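Local coordinates for ribosomal RNA small subunit methyltransferase E (Legionella pneumophila, PDB 5O95), which probably methylates N3 of a specific uridine in 16S ribosomal RNA of the assembled small ribosomal subunit, using S-adenosyl-L-methionine as methyl donor, at residues L45-S56 and V67-E78. Numbering follows the deposited sequence. Where two conformers were deposited one is given.
Sequences LFNGDNKEFTAS and VRIASVLEVNRE
E52 meets both V75 and R77, and its side chain is a worked example of how one residue can tie a strand to the linker that follows its partner. Its CB lies 3.8 Å from the carbonyl O of L73, the same O that accepts the backbone N of E52. Extended from CG onward (chi2 -178°), the chain brings CD against V75 CG2 at 3.8 Å. At the tip OE2 receives NH1 of R77 at 2.9 Å, nearly along its C-O axis, and the carboxylate and guanidinium planes are 29° apart; OE1 instead accepts a hydrogen bond from a water that in turn accepts one from R77 NH2. V75 CG1 sits over one face of the R77 guanidinium, 3.4 Å above its plane and offset toward the rim. N148 also donates to OE2, and G146 O accepts from NH1, so hydrogen bonds join the salt-bridged pair to the loop that follows helix 124-145. On the sheet face of F53, V72 lies alongside the ring, CG1 3.5 Å from CE2, while L45, A55, V67 and I69 gather their methyls farther along. Backbone hydrogen bonds pair 51-56 with 67-74 on both sides of a one-residue register shift at T54, whose O accepts A70 N at 2.7 Å and S71 N only weakly. The arrangement is an antiparallel beta hairpin interrupted by a classic bulge, belonging to the PUA-like domain, which in RsmE enzymes is thought to bind RNA, its second strand leading into the SPOUT methyltransferase domain.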
ATOM      1  N   LEU B  45      19.011  -5.520  18.936  1.00 17.24           N
ATOM      2  CA  LEU B  45      19.009  -4.069  18.896  1.00 15.65           C
ATOM      3  C   LEU B  45      19.681  -3.622  17.610  1.00 16.49           C
ATOM      4  O   LEU B  45      20.523  -4.321  17.061  1.00 16.39           O
ATOM      5  CB  LEU B  45      19.788  -3.493  20.078  1.00 17.12           C
ATOM      6  CG  LEU B  45      19.432  -4.159  21.397  1.00 22.51           C
ATOM      7  CD1 LEU B  45      20.341  -3.615  22.518  1.00 26.24           C
ATOM      8  CD2 LEU B  45      17.954  -3.982  21.741  1.00 22.78           C
ATOM      9  N   PHE B  46      19.286  -2.458  17.109  1.00 15.74           N
ATOM     10  CA  PHE B  46      20.040  -1.846  16.030  1.00 16.99           C
ATOM     11  C   PHE B  46      20.109  -0.355  16.300  1.00 15.13           C
ATOM     12  O   PHE B  46      19.259   0.206  16.997  1.00 14.41           O
ATOM     13  CB  PHE B  46      19.441  -2.155  14.649  1.00 14.71           C
ATOM     14  CG  PHE B  46      18.054  -1.599  14.466  1.00 14.80           C
ATOM     15  CD1 PHE B  46      16.970  -2.275  15.000  1.00 16.97           C
ATOM     16  CD2 PHE B  46      17.859  -0.391  13.811  1.00 13.38           C
ATOM     17  CE1 PHE B  46      15.671  -1.765  14.855  1.00 18.03           C
ATOM     18  CE2 PHE B  46      16.555   0.124  13.660  1.00 14.98           C
ATOM     19  CZ  PHE B  46      15.483  -0.556  14.203  1.00 16.07           C
ATOM     20  N   ASN B  47      21.133   0.288  15.741  1.00 16.19           N
ATOM     21  CA  ASN B  47      21.531   1.614  16.204  1.00 14.36           C
ATOM     22  C   ASN B  47      21.348   2.715  15.166  1.00 15.89           C
ATOM     23  O   ASN B  47      21.773   3.858  15.399  1.00 18.65           O
ATOM     24  CB  ASN B  47      22.969   1.599  16.748  1.00 13.33           C
ATOM     25  CG  ASN B  47      24.024   1.445  15.658  1.00 16.94           C
ATOM     26  OD1 ASN B  47      23.723   1.100  14.509  1.00 14.82           O
ATOM     27  ND2 ASN B  47      25.295   1.646  16.042  1.00 17.55           N
ATOM     28  N   GLY B  48      20.665   2.425  14.055  1.00 16.44           N
ATOM     29  CA  GLY B  48      20.531   3.391  12.989  1.00 17.59           C
ATOM     30  C   GLY B  48      21.754   3.563  12.127  1.00 15.92           C
ATOM     31  O   GLY B  48      21.731   4.375  11.205  1.00 18.62           O
ATOM     32  N   ASP B  49      22.833   2.828  12.397  1.00 15.45           N
ATOM     33  CA  ASP B  49      24.042   2.899  11.601  1.00 15.18           C
ATOM     34  C   ASP B  49      24.415   1.510  11.085  1.00 15.40           C
ATOM     35  O   ASP B  49      25.592   1.181  10.926  1.00 17.42           O
ATOM     36  CB  ASP B  49      25.181   3.523  12.410  1.00 16.88           C
ATOM     37  CG  ASP B  49      26.351   3.968  11.547  1.00 21.73           C
ATOM     38  OD1 ASP B  49      26.146   4.349  10.369  1.00 26.75           O
ATOM     39  OD2 ASP B  49      27.486   3.932  12.062  1.00 27.55           O
ATOM     40  N   ASN B  50      23.391   0.687  10.802  1.00 14.88           N
ATOM     41  CA  ASN B  50      23.580  -0.604  10.134  1.00 14.99           C
ATOM     42  C   ASN B  50      24.413  -1.587  10.957  1.00 15.84           C
ATOM     43  O   ASN B  50      25.146  -2.423  10.402  1.00 16.51           O
ATOM     44  CB  ASN B  50      24.091  -0.406   8.711  1.00 15.64           C
ATOM     45  CG  ASN B  50      23.099   0.384   7.889  1.00 17.31           C
ATOM     46  OD1 ASN B  50      21.953  -0.024   7.770  1.00 20.11           O
ATOM     47  ND2 ASN B  50      23.517   1.543   7.367  1.00 20.39           N
ATOM     48  N   LYS B  51      24.299  -1.503  12.280  0.55 16.84           N
ATOM     49  CA  LYS B  51      24.822  -2.527  13.174  0.55 13.82           C
ATOM     50  C   LYS B  51      23.666  -3.163  13.930  0.55 15.89           C
ATOM     51  O   LYS B  51      22.761  -2.462  14.399  0.55 17.81           O
ATOM     52  CB  LYS B  51      25.828  -1.947  14.166  0.55 15.24           C
ATOM     53  CG  LYS B  51      27.110  -1.494  13.499  0.55 20.37           C
ATOM     54  CD  LYS B  51      28.073  -0.881  14.515  0.55 20.25           C
ATOM     55  CE  LYS B  51      29.270  -0.265  13.818  0.55 25.49           C
ATOM     56  NZ  LYS B  51      30.167   0.403  14.798  0.55 27.15           N
ATOM     57  N   GLU B  52      23.711  -4.487  14.053  1.00 16.83           N
ATOM     58  CA  GLU B  52      22.751  -5.259  14.835  1.00 14.01           C
ATOM     59  C   GLU B  52      23.470  -5.838  16.044  1.00 19.91           C
ATOM     60  O   GLU B  52      24.568  -6.390  15.910  1.00 20.17           O
ATOM     61  CB  GLU B  52      22.151  -6.395  14.003  1.00 16.69           C
ATOM     62  CG  GLU B  52      21.073  -5.909  13.028  1.00 13.26           C
ATOM     63  CD  GLU B  52      20.448  -7.042  12.247  1.00 21.53           C
ATOM     64  OE1 GLU B  52      20.689  -8.231  12.543  1.00 20.94           O
ATOM     65  OE2 GLU B  52      19.665  -6.741  11.325  1.00 20.25           O
ATOM     66  N   PHE B  53      22.852  -5.706  17.219  1.00 18.41           N
ATOM     67  CA  PHE B  53      23.430  -6.158  18.483  1.00 15.12           C
ATOM     68  C   PHE B  53      22.565  -7.297  18.998  1.00 19.64           C
ATOM     69  O   PHE B  53      21.393  -7.100  19.325  1.00 20.94           O
ATOM     70  CB  PHE B  53      23.478  -4.995  19.468  1.00 14.56           C
ATOM     71  CG  PHE B  53      24.274  -3.824  18.963  1.00 18.69           C
ATOM     72  CD1 PHE B  53      23.667  -2.860  18.150  1.00 17.34           C
ATOM     73  CD2 PHE B  53      25.623  -3.686  19.298  1.00 16.56           C
ATOM     74  CE1 PHE B  53      24.400  -1.798  17.650  1.00 19.62           C
ATOM     75  CE2 PHE B  53      26.369  -2.633  18.799  1.00 17.25           C
ATOM     76  CZ  PHE B  53      25.745  -1.670  17.986  1.00 18.68           C
ATOM     77  N   THR B  54      23.124  -8.498  19.042  1.00 18.23           N
ATOM     78  CA  THR B  54      22.381  -9.628  19.579  1.00 19.08           C
ATOM     79  C   THR B  54      22.430  -9.534  21.087  1.00 23.12           C
ATOM     80  O   THR B  54      23.518  -9.430  21.670  1.00 20.97           O
ATOM     81  CB  THR B  54      22.988 -10.941  19.093  1.00 20.92           C
ATOM     82  OG1 THR B  54      22.930 -10.985  17.669  1.00 22.27           O
ATOM     83  CG2 THR B  54      22.205 -12.132  19.651  1.00 24.65           C
ATOM     84  N   ALA B  55      21.265  -9.543  21.725  1.00 20.42           N
ATOM     85  CA  ALA B  55      21.189  -9.249  23.144  1.00 20.10           C
ATOM     86  C   ALA B  55      20.183 -10.183  23.793  1.00 21.59           C
ATOM     87  O   ALA B  55      19.352 -10.804  23.131  1.00 23.42           O
ATOM     88  CB  ALA B  55      20.799  -7.786  23.420  1.00 18.61           C
ATOM     89  N   SER B  56      20.277 -10.280  25.106  1.00 20.74           N
ATOM     90  CA  SER B  56      19.293 -11.009  25.878  1.00 27.91           C
ATOM     91  C   SER B  56      18.922 -10.185  27.095  1.00 23.32           C
ATOM     92  O   SER B  56      19.711  -9.369  27.594  1.00 23.38           O
ATOM     93  CB  SER B  56      19.789 -12.383  26.291  1.00 37.86           C
ATOM     94  OG  SER B  56      20.928 -12.245  27.105  1.00 32.72           O
ATOM     95  N   VAL B  67      19.730  -5.273  29.290  1.00 16.07           N
ATOM     96  CA  VAL B  67      20.042  -6.308  28.310  1.00 19.14           C
ATOM     97  C   VAL B  67      21.548  -6.483  28.221  1.00 22.24           C
ATOM     98  O   VAL B  67      22.319  -5.529  28.344  1.00 23.92           O
ATOM     99  CB  VAL B  67      19.418  -6.042  26.923  1.00 19.17           C
ATOM    100  CG1 VAL B  67      17.946  -5.701  27.078  1.00 20.07           C
ATOM    101  CG2 VAL B  67      20.182  -4.956  26.159  1.00 21.38           C
ATOM    102  N   ARG B  68      21.964  -7.720  27.997  1.00 20.83           N
ATOM    103  CA  ARG B  68      23.373  -8.058  27.879  1.00 21.76           C
ATOM    104  C   ARG B  68      23.679  -8.234  26.398  1.00 17.28           C
ATOM    105  O   ARG B  68      23.058  -9.064  25.729  1.00 20.50           O
ATOM    106  CB  ARG B  68      23.676  -9.326  28.679  1.00 20.89           C
ATOM    107  CG  ARG B  68      25.146  -9.749  28.651  1.00 24.10           C
ATOM    108  CD  ARG B  68      26.053  -8.725  29.352  1.00 23.34           C
ATOM    109  NE  ARG B  68      25.729  -8.574  30.768  1.00 27.60           N
ATOM    110  CZ  ARG B  68      26.444  -7.847  31.624  1.00 27.53           C
ATOM    111  NH1 ARG B  68      27.518  -7.198  31.197  1.00 27.22           N
ATOM    112  NH2 ARG B  68      26.083  -7.760  32.900  1.00 27.26           N
ATOM    113  N   ILE B  69      24.581  -7.402  25.880  1.00 20.55           N
ATOM    114  CA  ILE B  69      24.987  -7.467  24.483  1.00 20.04           C
ATOM    115  C   ILE B  69      25.929  -8.652  24.316  1.00 19.11           C
ATOM    116  O   ILE B  69      26.995  -8.701  24.944  1.00 23.14           O
ATOM    117  CB  ILE B  69      25.697  -6.174  24.048  1.00 22.38           C
ATOM    118  CG1 ILE B  69      24.896  -4.927  24.429  1.00 37.18           C
ATOM    119  CG2 ILE B  69      26.006  -6.234  22.557  1.00 20.59           C
ATOM    120  CD1 ILE B  69      23.628  -4.793  23.701  1.00 31.38           C
ATOM    121  N   ALA B  70      25.547  -9.607  23.468  1.00 19.54           N
ATOM    122  CA  ALA B  70      26.402 -10.768  23.225  1.00 18.23           C
ATOM    123  C   ALA B  70      27.319 -10.580  22.023  1.00 22.75           C
ATOM    124  O   ALA B  70      28.483 -11.006  22.056  1.00 24.22           O
ATOM    125  CB  ALA B  70      25.541 -12.013  23.012  1.00 21.93           C
ATOM    126  N   SER B  71      26.824  -9.977  20.948  1.00 20.93           N
ATOM    127  CA  SER B  71      27.616  -9.901  19.733  1.00 21.21           C
ATOM    128  C   SER B  71      27.060  -8.796  18.848  1.00 19.13           C
ATOM    129  O   SER B  71      25.940  -8.306  19.053  1.00 20.47           O
ATOM    130  CB  SER B  71      27.660 -11.244  19.004  1.00 22.07           C
ATOM    131  OG  SER B  71      26.353 -11.559  18.551  1.00 22.19           O
ATOM    132  N   VAL B  72      27.895  -8.355  17.909  1.00 17.72           N
ATOM    133  CA  VAL B  72      27.602  -7.232  17.022  1.00 20.54           C
ATOM    134  C   VAL B  72      27.834  -7.679  15.585  1.00 21.32           C
ATOM    135  O   VAL B  72      28.792  -8.404  15.307  1.00 19.10           O
ATOM    136  CB  VAL B  72      28.495  -6.016  17.349  1.00 24.95           C
ATOM    137  CG1 VAL B  72      28.029  -4.785  16.560  1.00 25.52           C
ATOM    138  CG2 VAL B  72      28.480  -5.728  18.835  1.00 17.32           C
ATOM    139  N   LEU B  73      26.949  -7.276  14.663  1.00 22.61           N
ATOM    140  CA  LEU B  73      27.082  -7.691  13.268  1.00 21.62           C
ATOM    141  C   LEU B  73      26.700  -6.520  12.380  1.00 16.16           C
ATOM    142  O   LEU B  73      25.678  -5.876  12.627  1.00 20.75           O
ATOM    143  CB  LEU B  73      26.159  -8.874  12.952  1.00 20.90           C
ATOM    144  CG  LEU B  73      26.285  -9.432  11.533  1.00 19.52           C
ATOM    145  CD1 LEU B  73      27.674 -10.053  11.330  1.00 22.91           C
ATOM    146  CD2 LEU B  73      25.211 -10.480  11.260  1.00 24.88           C
ATOM    147  N   GLU B  74      27.510  -6.227  11.370  1.00 17.47           N
ATOM    148  CA  GLU B  74      27.147  -5.191  10.410  1.00 17.78           C
ATOM    149  C   GLU B  74      26.141  -5.763   9.420  1.00 18.48           C
ATOM    150  O   GLU B  74      26.413  -6.782   8.765  1.00 20.99           O
ATOM    151  CB  GLU B  74      28.386  -4.661   9.697  1.00 20.54           C
ATOM    152  CG  GLU B  74      29.413  -4.151  10.703  1.00 32.82           C
ATOM    153  CD  GLU B  74      30.379  -3.135  10.130  1.00 69.10           C
ATOM    154  OE1 GLU B  74      30.333  -2.889   8.908  1.00 71.56           O
ATOM    155  OE2 GLU B  74      31.187  -2.581  10.909  1.00 64.00           O
ATOM    156  N   VAL B  75      24.971  -5.121   9.326  1.00 17.07           N
ATOM    157  CA  VAL B  75      23.883  -5.602   8.474  1.00 16.97           C
ATOM    158  C   VAL B  75      23.194  -4.394   7.837  1.00 14.60           C
ATOM    159  O   VAL B  75      22.679  -3.516   8.543  1.00 16.83           O
ATOM    160  CB  VAL B  75      22.844  -6.445   9.240  1.00 15.69           C
ATOM    161  CG1 VAL B  75      21.755  -6.963   8.278  1.00 17.70           C
ATOM    162  CG2 VAL B  75      23.474  -7.589   9.997  1.00 17.47           C
ATOM    163  N   ASN B  76      23.182  -4.347   6.510  1.00 18.86           N
ATOM    164  CA  ASN B  76      22.634  -3.199   5.797  1.00 18.91           C
ATOM    165  C   ASN B  76      21.520  -3.697   4.886  1.00 15.47           C
ATOM    166  O   ASN B  76      21.760  -4.538   4.018  1.00 20.07           O
ATOM    167  CB  ASN B  76      23.746  -2.538   4.976  1.00 19.53           C
ATOM    168  CG  ASN B  76      23.314  -1.228   4.342  1.00 24.12           C
ATOM    169  OD1 ASN B  76      22.300  -1.164   3.639  1.00 22.70           O
ATOM    170  ND2 ASN B  76      24.065  -0.163   4.615  1.00 24.51           N
ATOM    171  N   ARG B  77      20.313  -3.155   5.075  1.00 14.80           N
ATOM    172  CA  ARG B  77      19.177  -3.492   4.219  1.00 16.41           C
ATOM    173  C   ARG B  77      18.657  -2.269   3.488  1.00 17.29           C
ATOM    174  O   ARG B  77      17.468  -2.206   3.144  1.00 20.24           O
ATOM    175  CB  ARG B  77      18.060  -4.164   5.012  1.00 15.36           C
ATOM    176  CG  ARG B  77      18.465  -5.503   5.572  1.00 17.37           C
ATOM    177  CD  ARG B  77      17.301  -6.224   6.266  1.00 17.53           C
ATOM    178  NE  ARG B  77      17.781  -7.534   6.706  1.00 18.91           N
ATOM    179  CZ  ARG B  77      18.215  -7.774   7.946  1.00 16.39           C
ATOM    180  NH1 ARG B  77      18.174  -6.823   8.877  1.00 15.26           N
ATOM    181  NH2 ARG B  77      18.681  -8.991   8.244  1.00 18.64           N
ATOM    182  N   GLU B  78      19.545  -1.317   3.200  1.00 18.73           N
ATOM    183  CA  GLU B  78      19.187  -0.103   2.481  1.00 18.12           C
ATOM    184  C   GLU B  78      19.249  -0.322   0.970  1.00 17.69           C
ATOM    185  O   GLU B  78      20.061  -1.099   0.455  1.00 18.47           O
ATOM    186  CB  GLU B  78      20.133   1.038   2.861  1.00 20.18           C
ATOM    187  CG  GLU B  78      20.081   1.387   4.353  1.00 17.66           C
ATOM    188  CD  GLU B  78      18.676   1.754   4.816  1.00 19.05           C
ATOM    189  OE1 GLU B  78      18.140   2.772   4.310  1.00 20.13           O
ATOM    190  OE2 GLU B  78      18.105   1.038   5.679  1.00 18.43           O
TER
HETATM  191  O   HOH W   1      19.689  -0.935   6.826  1.00 16.89           O
HETATM  192  O   HOH W   2      19.936 -10.005  10.674  1.00 22.89           O
HETATM  193  O   HOH W   3      23.134 -11.802  25.698  1.00 25.84           O